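Local coordinates for acetyl-xylan esterase (PDB 2CC0), which catalyses the metal-ion-dependent removal of acetyl groups from xylan, an esterase reaction involved in plant cell wall degradation, at residues A25-L31 against I165-A169; D125-Q129 against A142-L146. One frame throughout, in Å; residues are numbered along the deposited sequence.

Interaction 1: A25-L31 against I165-A169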
ATOM      1  N   ALA A  25     -14.588  23.401  -6.072  1.00 13.33           N
ATOM      2  CA  ALA A  25     -14.040  22.912  -7.335  1.00 12.93           C
ATOM      3  C   ALA A  25     -14.184  21.400  -7.480  1.00 13.01           C
ATOM      4  O   ALA A  25     -14.616  20.906  -8.520  1.00 13.30           O
ATOM      5  CB  ALA A  25     -12.598  23.342  -7.517  1.00 13.00           C
ATOM      6  N   LEU A  26     -13.809  20.663  -6.436  1.00 12.80           N
ATOM      7  CA  LEU A  26     -13.953  19.204  -6.478  1.00 12.02           C
ATOM      8  C   LEU A  26     -15.405  18.792  -6.737  1.00 13.13           C
ATOM      9  O   LEU A  26     -15.666  18.032  -7.666  1.00 13.59           O
ATOM     10  CB  LEU A  26     -13.426  18.555  -5.189  1.00 11.23           C
ATOM     11  CG  LEU A  26     -11.901  18.654  -4.978  1.00  8.75           C
ATOM     12  CD1 LEU A  26     -11.598  18.428  -3.489  1.00  8.75           C
ATOM     13  CD2 LEU A  26     -11.143  17.629  -5.877  1.00 10.10           C
ATOM     14  N   ARG A  27     -16.344  19.290  -5.922  1.00 14.16           N
ATOM     15  CA  ARG A  27     -17.750  18.898  -6.108  1.00 15.52           C
ATOM     16  C   ARG A  27     -18.278  19.309  -7.489  1.00 16.21           C
ATOM     17  O   ARG A  27     -18.995  18.541  -8.129  1.00 16.48           O
ATOM     18  CB  ARG A  27     -18.650  19.444  -5.002  1.00 16.18           C
ATOM     19  CG  ARG A  27     -20.098  18.891  -5.142  1.00 19.31           C
ATOM     20  CD  ARG A  27     -20.823  18.779  -3.837  1.00 23.16           C
ATOM     21  NE  ARG A  27     -21.884  17.756  -3.889  1.00 25.97           N
ATOM     22  CZ  ARG A  27     -22.399  17.183  -2.805  1.00 27.58           C
ATOM     23  NH1 ARG A  27     -21.956  17.534  -1.613  1.00 24.52           N
ATOM     24  NH2 ARG A  27     -23.371  16.276  -2.908  1.00 30.93           N
ATOM     25  N   GLN A  28     -17.920  20.502  -7.954  1.00 16.92           N
ATOM     26  CA  GLN A  28     -18.418  20.969  -9.264  1.00 18.12           C
ATOM     27  C   GLN A  28     -17.909  20.090 -10.405  1.00 17.76           C
ATOM     28  O   GLN A  28     -18.552  19.980 -11.459  1.00 18.20           O
ATOM     29  CB  GLN A  28     -18.061  22.424  -9.500  1.00 18.86           C
ATOM     30  CG  GLN A  28     -18.810  23.372  -8.583  1.00 22.52           C
ATOM     31  CD  GLN A  28     -18.135  24.732  -8.494  1.00 27.47           C
ATOM     32  OE1 GLN A  28     -17.302  25.073  -9.336  1.00 30.67           O
ATOM     33  NE2 GLN A  28     -18.464  25.501  -7.454  1.00 29.70           N
ATOM     34  N   ASN A  29     -16.763  19.440 -10.170  1.00 16.99           N
ATOM     35  CA  ASN A  29     -16.159  18.565 -11.158  1.00 16.54           C
ATOM     36  C   ASN A  29     -16.381  17.079 -10.879  1.00 15.97           C
ATOM     37  O   ASN A  29     -15.792  16.221 -11.545  1.00 16.68           O
ATOM     38  CB  ASN A  29     -14.685  18.905 -11.313  1.00 16.56           C
ATOM     39  CG  ASN A  29     -14.487  20.223 -12.062  1.00 17.41           C
ATOM     40  OD1 ASN A  29     -14.544  20.248 -13.287  1.00 20.45           O
ATOM     41  ND2 ASN A  29     -14.291  21.312 -11.332  1.00 15.99           N
ATOM     42  N   GLY A  30     -17.251  16.802  -9.911  1.00 14.98           N
ATOM     43  CA  GLY A  30     -17.725  15.452  -9.631  1.00 15.00           C
ATOM     44  C   GLY A  30     -16.665  14.574  -9.002  1.00 14.54           C
ATOM     45  O   GLY A  30     -16.662  13.352  -9.205  1.00 15.45           O
ATOM     46  N   LEU A  31     -15.758  15.192  -8.253  1.00 12.88           N
ATOM     47  CA  LEU A  31     -14.633  14.448  -7.657  1.00 12.10           C
ATOM     48  C   LEU A  31     -14.783  14.343  -6.140  1.00 11.57           C
ATOM     49  O   LEU A  31     -15.252  15.283  -5.479  1.00 12.33           O
ATOM     50  CB  LEU A  31     -13.299  15.145  -7.972  1.00 11.20           C
ATOM     51  CG  LEU A  31     -12.862  15.280  -9.426  1.00 12.06           C
ATOM     52  CD1 LEU A  31     -11.622  16.171  -9.452  1.00 12.53           C
ATOM     53  CD2 LEU A  31     -12.600  13.887 -10.009  1.00 14.05           C
ATOM     54  N   ILE A 165      -8.006  21.376 -10.926  1.00 13.49           N
ATOM     55  CA  ILE A 165      -9.129  20.463 -10.663  1.00 13.92           C
ATOM     56  C   ILE A 165      -9.947  20.071 -11.925  1.00 13.63           C
ATOM     57  O   ILE A 165     -10.159  18.888 -12.161  1.00 13.60           O
ATOM     58  CB  ILE A 165     -10.034  20.950  -9.502  1.00 13.59           C
ATOM     59  CG1 ILE A 165      -9.233  21.093  -8.201  1.00 13.98           C
ATOM     60  CG2 ILE A 165     -11.255  20.052  -9.342  1.00 15.82           C
ATOM     61  CD1 ILE A 165      -8.453  19.836  -7.751  1.00 14.54           C
ATOM     62  N   PRO A 166     -10.404  21.054 -12.741  1.00 14.44           N
ATOM     63  CA  PRO A 166     -11.143  20.599 -13.934  1.00 14.56           C
ATOM     64  C   PRO A 166     -10.352  19.652 -14.857  1.00 14.81           C
ATOM     65  O   PRO A 166     -10.898  18.637 -15.293  1.00 15.30           O
ATOM     66  CB  PRO A 166     -11.519  21.910 -14.662  1.00 15.00           C
ATOM     67  CG  PRO A 166     -11.401  22.968 -13.621  1.00 15.20           C
ATOM     68  CD  PRO A 166     -10.302  22.520 -12.669  1.00 15.43           C
ATOM     69  N   ARG A 167      -9.083  19.955 -15.124  1.00 15.48           N
ATOM     70  CA  ARG A 167      -8.246  19.077 -15.946  1.00 15.57           C
ATOM     71  C   ARG A 167      -7.938  17.734 -15.292  1.00 15.19           C
ATOM     72  O   ARG A 167      -7.755  16.726 -15.989  1.00 16.16           O
ATOM     73  CB  ARG A 167      -6.962  19.778 -16.357  1.00 16.20           C
ATOM     74  CG  ARG A 167      -7.199  20.790 -17.483  1.00 17.35           C
ATOM     75  CD  ARG A 167      -5.978  21.669 -17.666  1.00 21.49           C
ATOM     76  NE  ARG A 167      -4.825  20.934 -18.186  1.00 23.49           N
ATOM     77  CZ  ARG A 167      -3.563  21.358 -18.086  1.00 24.47           C
ATOM     78  NH1 ARG A 167      -3.284  22.519 -17.491  1.00 25.18           N
ATOM     79  NH2 ARG A 167      -2.574  20.621 -18.580  1.00 24.16           N
ATOM     80  N   ILE A 168      -7.895  17.699 -13.971  1.00 14.18           N
ATOM     81  CA  ILE A 168      -7.807  16.401 -13.265  1.00 13.50           C
ATOM     82  C   ILE A 168      -9.048  15.536 -13.555  1.00 13.27           C
ATOM     83  O   ILE A 168      -8.943  14.348 -13.916  1.00 14.56           O
ATOM     84  CB  ILE A 168      -7.587  16.617 -11.760  1.00 12.08           C
ATOM     85  CG1 ILE A 168      -6.146  17.146 -11.533  1.00 13.26           C
ATOM     86  CG2 ILE A 168      -7.872  15.320 -10.977  1.00 12.03           C
ATOM     87  CD1 ILE A 168      -5.819  17.577 -10.096  1.00 13.55           C
ATOM     88  N   ALA A 169     -10.233  16.130 -13.421  1.00 14.41           N
ATOM     89  CA  ALA A 169     -11.486  15.426 -13.703  1.00 14.90           C
ATOM     90  C   ALA A 169     -11.473  14.936 -15.158  1.00 15.24           C
ATOM     91  O   ALA A 169     -11.838  13.793 -15.431  1.00 16.13           O
ATOM     92  CB  ALA A 169     -12.677  16.337 -13.443  1.00 15.23           C
TER
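I165 carries its CG2 methyl into the end of helix 19-28, where CG2 lies 3.6 Å from A25 O and is also touched by A25 CB and L31 CD1. The other branch does separate work: I165 CD1 comes within 4.0 Å of L26 CD2. With chi1 at -59° CG1 sits beside the backbone N and CG2 lies trans to it, which splits the two branches between these neighbours; a beta-branched residue suits such a forked task. One turn later, A169 is small enough to let the chain come close, its CB 3.6 Å from N29 O. The amide of N29 lies against P166, with OD1 3.5 Å from P166 CA, and ND2 beside I165 CG2 and P166 CG. What holds this amide is the last turn of the helix it follows: ND2 donates to A25 O at 2.9 Å, nearly straight at 165° and in the plane of the amide, while N29 N makes a weak bond to the same oxygen. Without the amide, as with an alanine here, A25 O would probably keep only that weak bond from this residue, and the side of P166 would lose its cover. Farther in, L26 meets F11 and L31 meets L9, which ties the end of helix 19-28 to strand 5-12. L31 is turned inward by a Schellman motif, with L31 N bonded to L26 O and G30 N to R27 O; G30, at positive phi, can take the left-handed conformation without strain from a side chain. Helices 19-28 and 159-174, which follow the paired parallel strands 5-12 and 151-155, pack together here, consistent with the distorted (beta/alpha) barrel, or NodB-type fold, of polysaccharide deacetylases.

Interaction 2: D125-Q129 against A142-L146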
ATOM      1  N   ASP A 125       1.519   6.778  -4.122  1.00  9.55           N
ATOM      2  CA  ASP A 125       2.164   6.198  -5.306  1.00  9.72           C
ATOM      3  C   ASP A 125       2.827   7.298  -6.151  1.00 10.47           C
ATOM      4  O   ASP A 125       3.882   7.084  -6.771  1.00 12.50           O
ATOM      5  CB  ASP A 125       1.119   5.438  -6.140  1.00 10.08           C
ATOM      6  CG  ASP A 125       0.580   4.239  -5.387  1.00 11.74           C
ATOM      7  OD1 ASP A 125       1.327   3.225  -5.339  1.00 15.82           O
ATOM      8  OD2 ASP A 125      -0.535   4.297  -4.802  1.00 11.32           O
ATOM      9  N   VAL A 126       2.175   8.457  -6.218  1.00 10.67           N
ATOM     10  CA  VAL A 126       2.672   9.572  -7.011  1.00 10.55           C
ATOM     11  C   VAL A 126       2.643  10.825  -6.159  1.00 10.57           C
ATOM     12  O   VAL A 126       1.651  11.074  -5.456  1.00  9.71           O
ATOM     13  CB  VAL A 126       1.757   9.771  -8.238  1.00 10.60           C
ATOM     14  CG1 VAL A 126       2.091  11.064  -9.024  1.00 12.19           C
ATOM     15  CG2 VAL A 126       1.780   8.538  -9.150  1.00 12.83           C
ATOM     16  N   ASP A 127       3.728  11.601  -6.211  1.00 10.56           N
ATOM     17  CA  ASP A 127       3.796  12.892  -5.525  1.00 11.93           C
ATOM     18  C   ASP A 127       3.583  13.946  -6.614  1.00 11.53           C
ATOM     19  O   ASP A 127       4.386  14.046  -7.549  1.00 12.89           O
ATOM     20  CB  ASP A 127       5.153  13.049  -4.826  1.00 13.17           C
ATOM     21  CG  ASP A 127       5.363  14.434  -4.199  1.00 15.25           C
ATOM     22  OD1 ASP A 127       4.447  15.273  -4.223  1.00 15.87           O
ATOM     23  OD2 ASP A 127       6.481  14.681  -3.684  1.00 21.30           O
ATOM     24  N   SER A 128       2.495  14.711  -6.510  1.00 11.00           N
ATOM     25  CA  SER A 128       2.175  15.734  -7.499  1.00 11.74           C
ATOM     26  C   SER A 128       3.205  16.859  -7.498  1.00 12.38           C
ATOM     27  O   SER A 128       3.267  17.649  -8.448  1.00 13.04           O
ATOM     28  CB  SER A 128       0.789  16.329  -7.196  1.00 12.05           C
ATOM     29  OG  SER A 128       0.849  17.205  -6.069  1.00 11.88           O
ATOM     30  N   GLN A 129       3.994  16.948  -6.421  1.00 12.42           N
ATOM     31  CA  GLN A 129       4.960  18.045  -6.213  1.00 13.15           C
ATOM     32  C   GLN A 129       4.309  19.431  -6.125  1.00 13.52           C
ATOM     33  O   GLN A 129       4.997  20.456  -6.284  1.00 13.60           O
ATOM     34  CB  GLN A 129       6.056  18.045  -7.305  1.00 14.48           C
ATOM     35  CG  GLN A 129       6.959  16.820  -7.176  1.00 17.74           C
ATOM     36  CD  GLN A 129       8.188  17.137  -6.373  1.00 23.30           C
ATOM     37  OE1 GLN A 129       9.015  17.958  -6.793  1.00 26.31           O
ATOM     38  NE2 GLN A 129       8.347  16.478  -5.237  1.00 24.82           N
ATOM     39  N   ALA A 142       1.014  14.462 -13.364  1.00 13.29           N
ATOM     40  CA  ALA A 142       1.188  13.497 -12.253  1.00 12.58           C
ATOM     41  C   ALA A 142      -0.083  12.643 -12.103  1.00 12.13           C
ATOM     42  O   ALA A 142      -0.013  11.430 -11.954  1.00 11.76           O
ATOM     43  CB  ALA A 142       1.509  14.233 -10.949  1.00 12.03           C
ATOM     44  N   VAL A 143      -1.260  13.274 -12.144  1.00 12.99           N
ATOM     45  CA  VAL A 143      -2.525  12.549 -12.096  1.00 13.85           C
ATOM     46  C   VAL A 143      -2.646  11.543 -13.247  1.00 14.19           C
ATOM     47  O   VAL A 143      -3.137  10.428 -13.042  1.00 15.47           O
ATOM     48  CB  VAL A 143      -3.751  13.521 -12.046  1.00 14.05           C
ATOM     49  CG1 VAL A 143      -5.047  12.775 -12.315  1.00 14.21           C
ATOM     50  CG2 VAL A 143      -3.805  14.228 -10.704  1.00 14.04           C
ATOM     51  N   SER A 144      -2.158  11.931 -14.429  1.00 14.29           N
ATOM     52  CA  SER A 144      -2.199  11.054 -15.614  1.00 15.38           C
ATOM     53  C   SER A 144      -1.396   9.744 -15.455  1.00 15.31           C
ATOM     54  O   SER A 144      -1.596   8.793 -16.207  1.00 15.73           O
ATOM     55  CB  SER A 144      -1.774  11.808 -16.884  1.00 15.94           C
ATOM     56  OG  SER A 144      -0.366  11.810 -17.070  1.00 17.22           O
ATOM     57  N   ARG A 145      -0.496   9.697 -14.476  1.00 14.17           N
ATOM     58  CA  ARG A 145       0.306   8.499 -14.236  1.00 13.99           C
ATOM     59  C   ARG A 145      -0.394   7.452 -13.383  1.00 13.93           C
ATOM     60  O   ARG A 145       0.087   6.314 -13.268  1.00 14.92           O
ATOM     61  CB  ARG A 145       1.620   8.892 -13.587  1.00 13.76           C
ATOM     62  CG  ARG A 145       2.433   9.791 -14.479  1.00 15.90           C
ATOM     63  CD  ARG A 145       3.867   9.635 -14.163  1.00 20.94           C
ATOM     64  NE  ARG A 145       4.211  10.252 -12.890  1.00 24.82           N
ATOM     65  CZ  ARG A 145       4.446  11.554 -12.717  1.00 24.42           C
ATOM     66  NH1 ARG A 145       4.353  12.407 -13.736  1.00 25.45           N
ATOM     67  NH2 ARG A 145       4.774  12.011 -11.516  1.00 27.19           N
ATOM     68  N   LEU A 146      -1.508   7.841 -12.763  1.00 13.15           N
ATOM     69  CA  LEU A 146      -2.185   6.945 -11.835  1.00 13.13           C
ATOM     70  C   LEU A 146      -2.940   5.851 -12.559  1.00 13.91           C
ATOM     71  O   LEU A 146      -3.668   6.128 -13.512  1.00 15.52           O
ATOM     72  CB  LEU A 146      -3.185   7.714 -10.976  1.00 12.75           C
ATOM     73  CG  LEU A 146      -2.646   8.786 -10.032  1.00 11.34           C
ATOM     74  CD1 LEU A 146      -3.802   9.679  -9.563  1.00 11.64           C
ATOM     75  CD2 LEU A 146      -1.922   8.117  -8.866  1.00 12.56           C
TER
HETATM   76  O   HOH W   1       5.502  14.445  -9.981  1.00 24.10           O
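V126 has chi1 at 172°, which swings CG1 across from its own amide nitrogen and sends its two methyls to different partners on the segment 142-146: CG1 to A142 and the tip of R145, CG2 to L146. This is the strand-to-helix packing of a beta-alpha-beta unit, strand 126-127, helix 136-144 and strand 151-155, and valine, branched at CB, suits the extended strand as well as the double contact. CG1 lies 3.6 Å from A142 O, so it packs on the helix backbone too, and 3.8 Å from A142 CB; the small alanine lets the chain close in until the same CB is also 3.8 Å from S128 CA. L146, in the loop that leads on toward strand 151-155, brings CD2 to 3.7 Å from V126 CG2, its chain crossing the valine at a slant; it also packs on I152 of that neighbouring strand. The bend of R145 at chi3, -73°, folds the guanidinium back over A142, whose CA lies off-centre beneath one face, and carries NH2 towards the strand. On the far side of the strand D127 forms an Asx turn, OD1 accepting from Q129 N at 2.8 Å, and OD2 takes Q129 NE2; the D127 side chain is about 10 Å from the bound zinc ion. S128 OG bonds to L153 O, joining the turn to the next strand. One water links the segments: it donates to D127 O at 2.7 Å and, in the plane of the guanidinium, accepts from R145 NH2 at 3.0 Å.

How the interactions relate
From the N terminus the chain passes through strand 5-12 and helix 19-28 to segment 25-31, whose partner lies far ahead. It reaches segment 125-129 about a hundred residues later, and interaction 2 closes a short loop of 12 residues when helix 136-144 returns to strand 126-127. Strand 151-155 and helix 159-174 follow, and segment 165-169 closes interaction 1 over 133 residues, so interaction 2 is nested inside it. The contact centres are about 16 Å apart, yet they meet through I168 CG1 and V143 CG2, 3.8 Å from each other. Helix 159-174 thus joins the first helix of the fold to helix 136-144.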